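Local coordinates for phosphoinositide 3-kinase adapter protein 1 (Homo sapiens, PDB 5FOR) that links B-cell receptor and Toll-like receptor signalling to phosphoinositide 3-kinase activation, and is represented here by its TIR domain, at residues 12-17 and 69-75; 56-60 and 84-89; 62-68 and 94-100. One frame throughout, in Å; residues are numbered along the deposited sequence.

Interaction 1. Residues 12-17 and 69-75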
loop_
_atom_site.group_PDB
_atom_site.type_symbol
_atom_site.label_atom_id
_atom_site.label_comp_id
_atom_site.label_asym_id
_atom_site.label_seq_id
_atom_site.Cartn_x
_atom_site.Cartn_y
_atom_site.Cartn_z
ATOM N N VAL A 12 -2.008 -2.219 2.160
ATOM C CA VAL A 12 -1.076 -3.310 2.449
ATOM C C VAL A 12 -0.059 -2.878 3.511
ATOM O O VAL A 12 0.629 -1.876 3.349
ATOM C CB VAL A 12 -0.359 -3.751 1.168
ATOM C CG1 VAL A 12 0.479 -4.981 1.421
ATOM C CG2 VAL A 12 -1.381 -3.998 0.082
ATOM N N TYR A 13 0.025 -3.610 4.609
ATOM C CA TYR A 13 0.898 -3.196 5.704
ATOM C C TYR A 13 1.402 -4.396 6.506
ATOM O O TYR A 13 0.924 -5.510 6.363
ATOM C CB TYR A 13 0.164 -2.218 6.633
ATOM C CG TYR A 13 -0.889 -2.896 7.473
ATOM C CD1 TYR A 13 -2.035 -3.438 6.887
ATOM C CD2 TYR A 13 -0.728 -3.026 8.839
ATOM C CE1 TYR A 13 -3.002 -4.080 7.645
ATOM C CE2 TYR A 13 -1.674 -3.662 9.607
ATOM C CZ TYR A 13 -2.821 -4.188 9.003
ATOM O OH TYR A 13 -3.770 -4.818 9.769
ATOM N N SER A 14 2.388 -4.155 7.350
ATOM C CA SER A 14 2.831 -5.167 8.281
ATOM C C SER A 14 2.486 -4.726 9.695
ATOM O O SER A 14 2.257 -3.541 9.936
ATOM C CB SER A 14 4.337 -5.420 8.117
ATOM O OG SER A 14 4.564 -6.194 6.956
ATOM N N PRO A 15 2.447 -5.682 10.634
ATOM C CA PRO A 15 2.039 -5.334 12.004
ATOM C C PRO A 15 2.803 -4.185 12.660
ATOM O O PRO A 15 2.202 -3.511 13.489
ATOM C CB PRO A 15 2.239 -6.650 12.778
ATOM C CG PRO A 15 2.160 -7.773 11.688
ATOM C CD PRO A 15 2.700 -7.132 10.445
ATOM N N ASP A 16 4.051 -3.913 12.295
ATOM C CA ASP A 16 4.741 -2.775 12.922
ATOM C C ASP A 16 4.174 -1.400 12.514
ATOM O O ASP A 16 4.482 -0.402 13.158
ATOM C CB ASP A 16 6.252 -2.821 12.644
ATOM C CG ASP A 16 6.593 -2.801 11.149
ATOM O OD1 ASP A 16 5.664 -2.937 10.318
ATOM O OD2 ASP A 16 7.802 -2.678 10.814
ATOM N N ALA A 17 3.347 -1.365 11.468
ATOM C CA ALA A 17 2.716 -0.138 10.987
ATOM C C ALA A 17 1.173 -0.197 11.131
ATOM O O ALA A 17 0.431 0.548 10.473
ATOM C CB ALA A 17 3.116 0.120 9.514
ATOM N N SER A 69 7.015 -0.021 5.843
ATOM C CA SER A 69 7.722 -0.214 7.113
ATOM C C SER A 69 8.905 -1.186 6.942
ATOM O O SER A 69 8.997 -1.875 5.926
ATOM C CB SER A 69 6.746 -0.744 8.184
ATOM O OG SER A 69 6.073 -1.901 7.703
ATOM N N ALA A 70 9.770 -1.265 7.951
ATOM C CA ALA A 70 10.895 -2.209 7.968
ATOM C C ALA A 70 10.454 -3.651 7.825
ATOM O O ALA A 70 11.042 -4.407 7.069
ATOM C CB ALA A 70 11.690 -2.053 9.262
ATOM N N GLU A 71 9.405 -4.029 8.553
ATOM C CA GLU A 71 8.894 -5.396 8.501
ATOM C C GLU A 71 8.283 -5.699 7.144
ATOM O O GLU A 71 8.312 -6.830 6.687
ATOM C CB GLU A 71 7.872 -5.619 9.610
ATOM C CG GLU A 71 7.440 -7.057 9.789
ATOM C CD GLU A 71 6.435 -7.235 10.928
ATOM O OE1 GLU A 71 6.280 -6.295 11.741
ATOM O OE2 GLU A 71 5.799 -8.314 11.001
ATOM N N LEU A 72 7.740 -4.678 6.485
ATOM C CA LEU A 72 7.139 -4.905 5.208
ATOM C C LEU A 72 8.225 -5.124 4.144
ATOM O O LEU A 72 8.099 -6.051 3.347
ATOM C CB LEU A 72 6.207 -3.757 4.823
ATOM C CG LEU A 72 5.522 -4.093 3.487
ATOM C CD1 LEU A 72 4.020 -4.261 3.630
ATOM C CD2 LEU A 72 5.854 -3.071 2.398
ATOM N N VAL A 73 9.291 -4.317 4.123
ATOM C CA VAL A 73 10.270 -4.503 3.053
ATOM C C VAL A 73 10.970 -5.848 3.228
ATOM O O VAL A 73 11.360 -6.457 2.232
ATOM C CB VAL A 73 11.319 -3.337 2.900
ATOM C CG1 VAL A 73 10.881 -2.058 3.544
ATOM C CG2 VAL A 73 12.735 -3.755 3.264
ATOM N N GLN A 74 11.065 -6.359 4.454
ATOM C CA GLN A 74 11.581 -7.725 4.638
ATOM C C GLN A 74 10.838 -8.754 3.782
ATOM O O GLN A 74 11.412 -9.780 3.426
ATOM C CB GLN A 74 11.517 -8.158 6.097
ATOM C CG GLN A 74 12.743 -7.784 6.902
ATOM C CD GLN A 74 12.484 -7.860 8.393
ATOM O OE1 GLN A 74 11.554 -8.542 8.841
ATOM N NE2 GLN A 74 13.297 -7.149 9.173
ATOM N N HIS A 75 9.587 -8.467 3.411
ATOM C CA HIS A 75 8.838 -9.397 2.556
ATOM C C HIS A 75 9.236 -9.227 1.113
ATOM O O HIS A 75 9.035 -10.143 0.313
ATOM C CB HIS A 75 7.313 -9.230 2.711
ATOM C CG HIS A 75 6.803 -9.554 4.080
ATOM N ND1 HIS A 75 7.581 -9.405 5.218
ATOM C CD2 HIS A 75 5.643 -10.084 4.503
ATOM C CE1 HIS A 75 6.894 -9.784 6.269
ATOM N NE2 HIS A 75 5.712 -10.213 5.871
HETATM O O HOH W 1 3.811 -1.881 6.894
#

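Interaction 2. Residues 56-60 and 84-89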
loop_
_atom_site.group_PDB
_atom_site.type_symbol
_atom_site.label_atom_id
_atom_site.label_comp_id
_atom_site.label_asym_id
_atom_site.label_seq_id
_atom_site.Cartn_x
_atom_site.Cartn_y
_atom_site.Cartn_z
ATOM N N SER A 56 -6.570 -12.870 -4.318
ATOM C CA SER A 56 -7.547 -12.291 -5.227
ATOM C C SER A 56 -7.501 -10.776 -5.119
ATOM O O SER A 56 -7.182 -10.097 -6.090
ATOM C CB SER A 56 -8.960 -12.802 -4.900
ATOM O OG SER A 56 -9.860 -12.585 -5.974
ATOM N N LEU A 57 -7.812 -10.272 -3.921
ATOM C CA LEU A 57 -7.877 -8.837 -3.624
ATOM C C LEU A 57 -6.640 -8.081 -4.102
ATOM O O LEU A 57 -6.763 -6.995 -4.657
ATOM C CB LEU A 57 -8.063 -8.614 -2.123
ATOM N N PHE A 58 -5.460 -8.659 -3.886
ATOM C CA PHE A 58 -4.199 -8.032 -4.272
ATOM C C PHE A 58 -4.196 -7.699 -5.754
ATOM O O PHE A 58 -3.766 -6.621 -6.170
ATOM C CB PHE A 58 -3.019 -8.951 -3.949
ATOM C CG PHE A 58 -2.251 -8.544 -2.742
ATOM C CD1 PHE A 58 -2.803 -8.674 -1.473
ATOM C CD2 PHE A 58 -0.971 -8.044 -2.864
ATOM C CE1 PHE A 58 -2.088 -8.297 -0.335
ATOM C CE2 PHE A 58 -0.244 -7.665 -1.733
ATOM C CZ PHE A 58 -0.804 -7.793 -0.468
ATOM N N LEU A 59 -4.690 -8.634 -6.551
ATOM C CA LEU A 59 -4.673 -8.458 -7.983
ATOM C C LEU A 59 -5.879 -7.671 -8.505
ATOM O O LEU A 59 -5.809 -7.058 -9.563
ATOM C CB LEU A 59 -4.580 -9.815 -8.663
ATOM C CG LEU A 59 -3.150 -10.357 -8.640
ATOM C CD1 LEU A 59 -3.018 -11.632 -9.469
ATOM C CD2 LEU A 59 -2.201 -9.309 -9.178
ATOM N N SER A 60 -6.954 -7.644 -7.729
ATOM C CA SER A 60 -8.244 -7.144 -8.198
ATOM C C SER A 60 -8.490 -5.678 -7.858
ATOM O O SER A 60 -9.288 -5.008 -8.512
ATOM C CB SER A 60 -9.376 -7.974 -7.590
ATOM O OG SER A 60 -8.982 -9.316 -7.388
ATOM N N LEU A 84 4.607 -11.935 -6.902
ATOM C CA LEU A 84 3.206 -11.562 -6.731
ATOM C C LEU A 84 3.125 -10.058 -6.486
ATOM O O LEU A 84 2.273 -9.374 -7.070
ATOM C CB LEU A 84 2.551 -12.355 -5.591
ATOM C CG LEU A 84 1.056 -12.204 -5.230
ATOM C CD1 LEU A 84 0.800 -11.003 -4.337
ATOM C CD2 LEU A 84 0.088 -12.213 -6.452
ATOM N N LEU A 85 4.027 -9.537 -5.654
ATOM C CA LEU A 85 4.023 -8.111 -5.363
ATOM C C LEU A 85 4.314 -7.243 -6.582
ATOM O O LEU A 85 3.744 -6.161 -6.740
ATOM C CB LEU A 85 5.011 -7.765 -4.245
ATOM C CG LEU A 85 4.889 -8.488 -2.902
ATOM C CD1 LEU A 85 6.004 -8.053 -1.995
ATOM C CD2 LEU A 85 3.556 -8.196 -2.264
ATOM N N GLN A 86 5.186 -7.700 -7.459
ATOM C CA GLN A 86 5.414 -6.925 -8.671
ATOM C C GLN A 86 4.141 -6.823 -9.529
ATOM O O GLN A 86 3.946 -5.795 -10.182
ATOM C CB GLN A 86 6.564 -7.533 -9.465
ATOM C CG GLN A 86 7.866 -7.444 -8.711
ATOM C CD GLN A 86 8.822 -8.482 -9.165
ATOM O OE1 GLN A 86 8.434 -9.443 -9.835
ATOM N NE2 GLN A 86 10.088 -8.296 -8.836
ATOM N N ARG A 87 3.270 -7.853 -9.501
ATOM C CA ARG A 87 2.180 -7.966 -10.502
ATOM C C ARG A 87 1.066 -7.157 -9.797
ATOM O O ARG A 87 0.389 -6.380 -10.447
ATOM C CB ARG A 87 1.754 -9.451 -10.877
ATOM C CG ARG A 87 0.575 -9.718 -12.017
ATOM C CD ARG A 87 1.051 -9.535 -13.528
ATOM N NE ARG A 87 1.290 -10.740 -14.385
ATOM C CZ ARG A 87 0.708 -10.853 -15.591
ATOM N NH1 ARG A 87 -0.061 -9.824 -16.024
ATOM N NH2 ARG A 87 0.950 -11.882 -16.413
ATOM N N ALA A 88 0.989 -7.212 -8.454
ATOM C CA ALA A 88 0.003 -6.443 -7.644
ATOM C C ALA A 88 0.232 -4.917 -7.631
ATOM O O ALA A 88 -0.700 -4.117 -7.765
ATOM C CB ALA A 88 -0.006 -6.957 -6.195
ATOM N N PHE A 89 1.485 -4.519 -7.454
ATOM C CA PHE A 89 1.827 -3.101 -7.306
ATOM C C PHE A 89 2.079 -2.500 -8.673
ATOM O O PHE A 89 3.177 -2.028 -8.975
ATOM C CB PHE A 89 3.059 -2.916 -6.425
ATOM C CG PHE A 89 2.901 -3.444 -5.035
ATOM C CD1 PHE A 89 1.648 -3.785 -4.535
ATOM C CD2 PHE A 89 4.015 -3.584 -4.215
ATOM C CE1 PHE A 89 1.516 -4.264 -3.245
ATOM C CE2 PHE A 89 3.890 -4.045 -2.929
ATOM C CZ PHE A 89 2.641 -4.396 -2.440
#

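Interaction 3. Residues 62-68 and 94-100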
loop_
_atom_site.group_PDB
_atom_site.type_symbol
_atom_site.label_atom_id
_atom_site.label_comp_id
_atom_site.label_asym_id
_atom_site.label_seq_id
_atom_site.Cartn_x
_atom_site.Cartn_y
_atom_site.Cartn_z
ATOM N N ARG A 62 -8.399 -1.615 -7.254
ATOM C CA ARG A 62 -8.172 -0.547 -8.219
ATOM C C ARG A 62 -6.932 0.255 -7.828
ATOM O O ARG A 62 -6.173 0.695 -8.687
ATOM C CB ARG A 62 -9.399 0.376 -8.326
ATOM C CG ARG A 62 -9.199 1.561 -9.283
ATOM C CD ARG A 62 -10.474 1.938 -10.051
ATOM N NE ARG A 62 -11.345 2.844 -9.302
ATOM C CZ ARG A 62 -12.469 2.477 -8.695
ATOM N NH1 ARG A 62 -12.871 1.214 -8.743
ATOM N NH2 ARG A 62 -13.196 3.377 -8.048
ATOM N N CYS A 63 -6.717 0.415 -6.528
ATOM C CA CYS A 63 -5.607 1.215 -6.020
ATOM C C CYS A 63 -4.941 0.529 -4.813
ATOM O O CYS A 63 -5.612 -0.108 -3.995
ATOM C CB CYS A 63 -6.131 2.606 -5.684
ATOM S SG CYS A 63 -5.238 3.574 -4.515
ATOM N N VAL A 64 -3.612 0.606 -4.730
ATOM C CA VAL A 64 -2.924 -0.005 -3.606
ATOM C C VAL A 64 -2.192 1.074 -2.853
ATOM O O VAL A 64 -1.549 1.936 -3.449
ATOM C CB VAL A 64 -1.952 -1.131 -4.023
ATOM C CG1 VAL A 64 -1.274 -1.697 -2.793
ATOM C CG2 VAL A 64 -2.694 -2.243 -4.699
ATOM N N VAL A 65 -2.314 1.027 -1.534
ATOM C CA VAL A 65 -1.574 1.913 -0.668
ATOM C C VAL A 65 -0.623 1.023 0.101
ATOM O O VAL A 65 -1.061 0.134 0.836
ATOM C CB VAL A 65 -2.493 2.724 0.270
ATOM C CG1 VAL A 65 -1.666 3.627 1.189
ATOM C CG2 VAL A 65 -3.513 3.551 -0.549
ATOM N N VAL A 66 0.675 1.251 -0.097
ATOM C CA VAL A 66 1.725 0.435 0.533
ATOM C C VAL A 66 2.317 1.146 1.745
ATOM O O VAL A 66 2.924 2.230 1.611
ATOM C CB VAL A 66 2.859 0.088 -0.489
ATOM C CG1 VAL A 66 3.790 -0.949 0.086
ATOM C CG2 VAL A 66 2.266 -0.396 -1.812
ATOM N N LEU A 67 2.148 0.570 2.935
ATOM C CA LEU A 67 2.793 1.194 4.095
ATOM C C LEU A 67 4.211 0.638 4.155
ATOM O O LEU A 67 4.426 -0.519 4.495
ATOM C CB LEU A 67 2.019 0.951 5.399
ATOM C CG LEU A 67 0.542 1.388 5.401
ATOM C CD1 LEU A 67 0.016 1.600 6.800
ATOM C CD2 LEU A 67 0.320 2.637 4.584
ATOM N N LEU A 68 5.172 1.467 3.776
ATOM C CA LEU A 68 6.561 1.032 3.722
ATOM C C LEU A 68 7.187 1.063 5.099
ATOM O O LEU A 68 7.795 2.057 5.488
ATOM C CB LEU A 68 7.365 1.916 2.778
ATOM C CG LEU A 68 8.627 1.295 2.215
ATOM C CD1 LEU A 68 8.217 0.065 1.425
ATOM C CD2 LEU A 68 9.343 2.308 1.339
ATOM N N ARG A 94 -1.411 3.738 -10.192
ATOM C CA ARG A 94 -2.361 3.207 -9.227
ATOM C C ARG A 94 -1.741 2.888 -7.857
ATOM O O ARG A 94 -2.443 2.340 -6.987
ATOM C CB ARG A 94 -3.009 1.935 -9.782
ATOM C CG ARG A 94 -3.661 2.114 -11.127
ATOM C CD ARG A 94 -4.898 2.972 -11.010
ATOM N NE ARG A 94 -5.575 3.088 -12.296
ATOM C CZ ARG A 94 -6.559 3.944 -12.544
ATOM N NH1 ARG A 94 -7.000 4.743 -11.576
ATOM N NH2 ARG A 94 -7.087 4.009 -13.757
ATOM N N VAL A 95 -0.452 3.193 -7.660
ATOM C CA VAL A 95 0.223 2.800 -6.425
ATOM C C VAL A 95 0.670 3.984 -5.583
ATOM O O VAL A 95 1.275 4.939 -6.076
ATOM C CB VAL A 95 1.440 1.886 -6.686
ATOM C CG1 VAL A 95 2.060 1.371 -5.323
ATOM C CG2 VAL A 95 1.048 0.760 -7.567
ATOM N N VAL A 96 0.375 3.895 -4.291
ATOM C CA VAL A 96 0.774 4.915 -3.341
ATOM C C VAL A 96 1.595 4.280 -2.250
ATOM O O VAL A 96 1.271 3.191 -1.757
ATOM C CB VAL A 96 -0.454 5.654 -2.760
ATOM C CG1 VAL A 96 -0.012 6.773 -1.801
ATOM C CG2 VAL A 96 -1.251 6.241 -3.902
ATOM N N ARG A 97 2.676 4.943 -1.868
ATOM C CA ARG A 97 3.453 4.403 -0.759
ATOM C C ARG A 97 3.543 5.432 0.329
ATOM O O ARG A 97 3.657 6.644 0.067
ATOM C CB ARG A 97 4.845 3.930 -1.201
ATOM C CG ARG A 97 5.859 5.016 -1.589
ATOM C CD ARG A 97 7.241 4.380 -1.843
ATOM N NE ARG A 97 8.127 5.337 -2.478
ATOM C CZ ARG A 97 8.336 5.437 -3.785
ATOM N NH1 ARG A 97 7.775 4.583 -4.626
ATOM N NH2 ARG A 97 9.134 6.392 -4.245
ATOM N N LEU A 98 3.432 4.949 1.560
ATOM C CA LEU A 98 3.678 5.788 2.712
ATOM C C LEU A 98 4.953 5.319 3.399
ATOM O O LEU A 98 5.080 4.154 3.764
ATOM C CB LEU A 98 2.504 5.759 3.688
ATOM C CG LEU A 98 2.889 6.504 4.973
ATOM C CD1 LEU A 98 2.812 7.971 4.688
ATOM C CD2 LEU A 98 2.015 6.136 6.143
ATOM N N LEU A 99 5.897 6.229 3.566
ATOM C CA LEU A 99 7.160 5.905 4.230
ATOM C C LEU A 99 6.981 5.864 5.725
ATOM O O LEU A 99 6.825 6.908 6.348
ATOM C CB LEU A 99 8.239 6.933 3.883
ATOM C CG LEU A 99 8.529 7.093 2.394
ATOM C CD1 LEU A 99 9.625 8.128 2.157
ATOM C CD2 LEU A 99 8.928 5.767 1.821
ATOM N N CYS A 100 7.033 4.667 6.301
ATOM C CA CYS A 100 6.897 4.479 7.755
ATOM C C CYS A 100 8.212 4.081 8.420
ATOM O O CYS A 100 8.412 2.901 8.739
ATOM C CB CYS A 100 5.863 3.397 8.087
ATOM S SG CYS A 100 4.223 3.711 7.563
#

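Interaction 1. Residues 12-17 and 69-75
Asp16 and Ser69 meet where the ends of two neighbouring strands, 9-13 and 63-68, lead out of the parallel TIR sheet: 12-17 runs on toward helix 18-30, and 69-75 begins helix 70-76. The polar contacts gather at the first turn of that helix, where Ser69 is the N-cap. Asp16 OD2 accepts from the backbone N of Glu71 at 3.1 Å, with an N-H...O angle of 157°; the donor meets the syn side of the carboxylate, 28° out of its plane. Asp16 OD1 lies 2.8 Å from Ser69 OG, which itself takes a weak capping bond from Leu72 N. In the reverse direction Asp16 N makes a weak, bent bond to Glu71 OE1 at 3.3 Å. The Asp16 and Glu71 chains run antiparallel alongside one another, and at the edge of the contact Pro15 CD rests 3.4 Å from Glu71 OE2.

Van der Waals packing makes up the buried part. Val12 CG1 touches Leu72 CD1 at 4.2 Å. With OG opposite its carbonyl carbon (chi1 -76°), Ser14 hydrogen-bonds to Leu44 O, outside the two segments, while the same OG packs 3.4 Å from Leu72 CA.

Interaction 2. Residues 56-60 and 84-89
Helix-to-helix packing on one side of the TIR sheet joins Phe58 and Leu59 of helix 52-60 to Leu84, Ala88 and their neighbours on helix 82-88. The two short segments run in broadly the same direction, their axes 39° apart and 9.3 Å from each other at closest approach. Side-chain contacts between carbon atoms, with no hydrogen bond across the pair, mark it as an apolar contact. The backbones come nearest at Leu59 and Ala88, where the small alanine allows a CA-CA distance of 5.1 Å.

Phe58 carries most of the contact. One edge of its ring, at CD2, meets the methyl of Ala88, with CB only 3.6 Å away and near the ring plane. The same CD2 of Phe58 lies 3.7 Å from Leu84 CD1; this leucine crosses the phenylalanine at about a right angle. The next ring atom, CE2, reaches the deeper side, touching Leu85 CD2 at 3.9 Å and Phe89 CE1 at 4.1 Å. Leu85 and Phe89 both start out pointing away from helix 52-60. Phe89 still arrives because its CG stands opposite its own carbonyl carbon (chi1 -60°), which lays the ring beneath the end of the helix and against Val64 and Val66 of the sheet. Phe58 extends the same apolar layer over Leu10 and Val12 and meets His42 edge-to-face.

Nearer the solvent, Leu59 covers the exposed side of the contact. Its CD2 branch leans over the last turn of helix 82-88, passing 4.0 Å from Arg87 CG, the aliphatic base of a side chain whose guanidinium is turned off from helix 52-60. Leu59 CD2 also packs on the backbone, 3.9 Å from Ala88 N.

Interaction 3. Residues 62-68 and 94-100
Arg94 lies against Arg62 at the start of two neighbouring parallel strands, 63-68 and 95-99, in the middle of the TIR sheet. The Arg94 side chain can be followed along one carbonyl oxygen: CB of Arg94 is 3.6 Å from Arg62 O, CG passes a little farther off, and CD closes again to 3.5 Å. The bend at chi2 (-70°) folds the chain around this oxygen, which lies obliquely to the guanidinium. At the tip, Arg94 NH1 donates to Ala137 O and Ser139 O near the C-terminus, whereas Arg62, in the conformer given, makes a salt bridge to Asp8.

Beyond this end the backbones zip together through six hydrogen bonds in the alternating pattern of parallel strands, the first being Val64 N to Arg94 O and the tightest Val66 N to Val96 O at 2.6 Å. Five bonds meet their acceptors nearly end-on; the last, Cys100 N to Leu68 O, comes from 43° above the carbonyl plane.

Side chains alternate between faces. Val65, Leu67, Val96 and Leu98 share one, where Leu67 CD2 packs on Leu98 CB at 3.9 Å, beneath helix 18-30. Val66 CG2 and Val95 CG1 meet on the other at 3.9 Å. There too Leu68 and Leu99 run alongside each other in the same sense, with their CD2 methyls 3.5 Å apart.

Overall arrangement
All three contacts lie within one TIR domain: interactions 1 and 3 use strands of the parallel sheet, ordered 40-43, 9-13, 63-68, 95-99, 119-121, and interaction 2 packs on it. Interaction 3 sits centrally; the centres of interactions 1 and 2 are each about 12 Å from its centre and 16 Å from each other. Segments alternate along the sequence: 12-17, 56-60, 62-68, 69-75, 84-89, 94-100, as expected of an alternating beta-alpha fold. A probable hydrogen bond, Val12 N to Val65 O (2.9 Å), joins 1 and 3; Val12 CG1 on Phe58 CZ (3.6 Å) joins 1 and 2; Phe89 C on Val95 CG2 (3.6 Å) joins 2 and 3. These shared buried residues tie together a domain that probably mediates NF-kappa-B inhibition.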